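Local atomic coordinates of uracil-dna glycosylase (Deinococcus radiodurans, PDB entry 4UQM), a protein that belongs to the uracil-DNA glycosylase superfamily of DNA repair enzymes, built around a four-stranded parallel beta-sheet flanked by helices. Residues A30-P33 with E34-P38. The protein carries 1 engineered substitution. Numbering follows the deposited sequence.
Sequences ALLP and EFSAP
Leu31 and Phe35, one helical turn apart, pack their buried side chains together: CB of Leu31 lies 3.7 Å from CE2 of the Phe35 ring. Beyond this pair, Leu31 rests on Phe163 of helix 160-172, while the ring of Phe35 meets Phe40 edge-to-face, so two bulky apolar residues suit the inward side of helix 25-35.

Backbone bonds continue the helix. Phe35 N reaches Leu31 O at 3.2 Å, with an N-H...O angle of 159°, and Glu34 N adds a weak bond to the same oxygen. Pro33 has no N-H to give to the preceding turn, and the helix is kinked there.

Leu32 O is gripped by Ser36, weakly through N and at 2.8 Å through OG, which comes from above the carbonyl plane. With chi1 at -45°, OG lies beside the serine's own N, letting both groups address one acceptor.

The chain of Glu34, bent at chi2 (-45°), brings OE2 to a water 2.7 Å away that also donates to Ala30 O; OE1 is hydrogen-bonded to Tyr39 OH. Ser36 thus binds Leu32 O directly, Glu34 is tied to Ala30 O through a water beside the proline kink, and the glutamate links helix 25-35 to helix 38-53 through Tyr39.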
ATOM      1  N   ALA A  30      -5.050   4.829  16.865  1.00 23.35           N
ATOM      2  CA  ALA A  30      -5.841   3.724  16.266  1.00 23.35           C
ATOM      3  C   ALA A  30      -5.150   2.392  16.408  1.00 22.40           C
ATOM      4  O   ALA A  30      -5.794   1.378  16.648  1.00 24.69           O
ATOM      5  CB  ALA A  30      -6.152   4.020  14.819  1.00 23.57           C
ATOM      6  N   LEU A  31      -3.820   2.381  16.295  1.00 21.52           N
ATOM      7  CA  LEU A  31      -3.090   1.122  16.217  1.00 21.10           C
ATOM      8  C   LEU A  31      -2.402   0.718  17.517  1.00 20.98           C
ATOM      9  O   LEU A  31      -1.847  -0.373  17.577  1.00 22.11           O
ATOM     10  CB  LEU A  31      -2.073   1.194  15.069  1.00 20.80           C
ATOM     11  CG  LEU A  31      -2.675   1.473  13.693  1.00 20.24           C
ATOM     12  CD1 LEU A  31      -1.589   1.768  12.686  1.00 20.29           C
ATOM     13  CD2 LEU A  31      -3.595   0.324  13.267  1.00 21.43           C
ATOM     14  N   LEU A  32      -2.468   1.556  18.559  1.00 22.80           N
ATOM     15  CA  LEU A  32      -1.883   1.189  19.830  1.00 24.01           C
ATOM     16  C   LEU A  32      -2.193  -0.228  20.277  1.00 23.11           C
ATOM     17  O   LEU A  32      -1.272  -0.896  20.741  1.00 24.17           O
ATOM     18  CB  LEU A  32      -2.218   2.195  20.940  1.00 25.49           C
ATOM     19  CG  LEU A  32      -1.555   1.935  22.304  1.00 27.25           C
ATOM     20  CD1 LEU A  32      -0.017   1.933  22.207  1.00 28.41           C
ATOM     21  CD2 LEU A  32      -2.003   2.967  23.321  1.00 29.77           C
ATOM     22  N   PRO A  33      -3.464  -0.701  20.153  1.00 24.07           N
ATOM     23  CA  PRO A  33      -3.723  -2.070  20.600  1.00 25.52           C
ATOM     24  C   PRO A  33      -2.916  -3.131  19.833  1.00 23.30           C
ATOM     25  O   PRO A  33      -2.620  -4.197  20.370  1.00 25.54           O
ATOM     26  CB  PRO A  33      -5.230  -2.253  20.338  1.00 27.38           C
ATOM     27  CG  PRO A  33      -5.771  -0.868  20.397  1.00 27.93           C
ATOM     28  CD  PRO A  33      -4.719  -0.044  19.730  1.00 24.55           C
ATOM     29  N   GLU A  34      -2.604  -2.857  18.569  1.00 21.22           N
ATOM     30  CA  GLU A  34      -1.798  -3.777  17.774  1.00 20.79           C
ATOM     31  C   GLU A  34      -0.358  -3.812  18.297  1.00 21.03           C
ATOM     32  O   GLU A  34       0.212  -4.893  18.521  1.00 21.70           O
ATOM     33  CB  GLU A  34      -1.785  -3.362  16.305  1.00 21.61           C
ATOM     34  CG  GLU A  34      -3.183  -3.085  15.727  1.00 22.02           C
ATOM     35  CD  GLU A  34      -4.208  -4.115  16.092  1.00 22.40           C
ATOM     36  OE1 GLU A  34      -3.924  -5.329  15.969  1.00 25.09           O
ATOM     37  OE2 GLU A  34      -5.354  -3.731  16.440  1.00 24.39           O
ATOM     38  N   PHE A  35       0.234  -2.636  18.513  1.00 22.51           N
ATOM     39  CA  PHE A  35       1.631  -2.580  18.959  1.00 22.13           C
ATOM     40  C   PHE A  35       1.832  -3.203  20.327  1.00 22.39           C
ATOM     41  O   PHE A  35       2.927  -3.606  20.679  1.00 23.33           O
ATOM     42  CB  PHE A  35       2.158  -1.142  18.933  1.00 23.32           C
ATOM     43  CG  PHE A  35       2.053  -0.485  17.561  1.00 22.05           C
ATOM     44  CD1 PHE A  35       2.516  -1.127  16.462  1.00 21.98           C
ATOM     45  CD2 PHE A  35       1.522   0.796  17.396  1.00 23.05           C
ATOM     46  CE1 PHE A  35       2.427  -0.539  15.197  1.00 21.82           C
ATOM     47  CE2 PHE A  35       1.454   1.387  16.155  1.00 21.68           C
ATOM     48  CZ  PHE A  35       1.857   0.714  15.045  1.00 21.29           C
ATOM     49  N   SER A  36       0.728  -3.311  21.072  1.00 24.38           N
ATOM     50  CA  SER A  36       0.683  -3.895  22.407  1.00 26.28           C
ATOM     51  C   SER A  36       0.328  -5.398  22.436  1.00 26.64           C
ATOM     52  O   SER A  36       0.400  -6.013  23.473  1.00 29.51           O
ATOM     53  CB  SER A  36      -0.316  -3.090  23.287  1.00 27.49           C
ATOM     54  OG  SER A  36      -0.169  -1.654  23.164  1.00 27.85           O
ATOM     55  N   ALA A  37      -0.086  -5.972  21.301  1.00 24.83           N
ATOM     56  CA  ALA A  37      -0.680  -7.282  21.249  1.00 26.11           C
ATOM     57  C   ALA A  37       0.337  -8.407  21.205  1.00 24.97           C
ATOM     58  O   ALA A  37       1.400  -8.265  20.577  1.00 23.77           O
ATOM     59  CB  ALA A  37      -1.592  -7.365  20.034  1.00 25.40           C
ATOM     60  N   PRO A  38      -0.015  -9.565  21.807  1.00 27.07           N
ATOM     61  CA  PRO A  38       0.865 -10.718  21.669  1.00 27.00           C
ATOM     62  C   PRO A  38       1.237 -11.105  20.216  1.00 25.47           C
ATOM     63  O   PRO A  38       2.432 -11.375  19.960  1.00 24.35           O
ATOM     64  CB  PRO A  38       0.110 -11.816  22.417  1.00 28.32           C
ATOM     65  CG  PRO A  38      -0.693 -11.093  23.432  1.00 30.12           C
ATOM     66  CD  PRO A  38      -1.115  -9.829  22.759  1.00 28.90           C
TER
HETATM   67  O   HOH W   1      -6.419  -1.270  15.903  1.00 26.85           O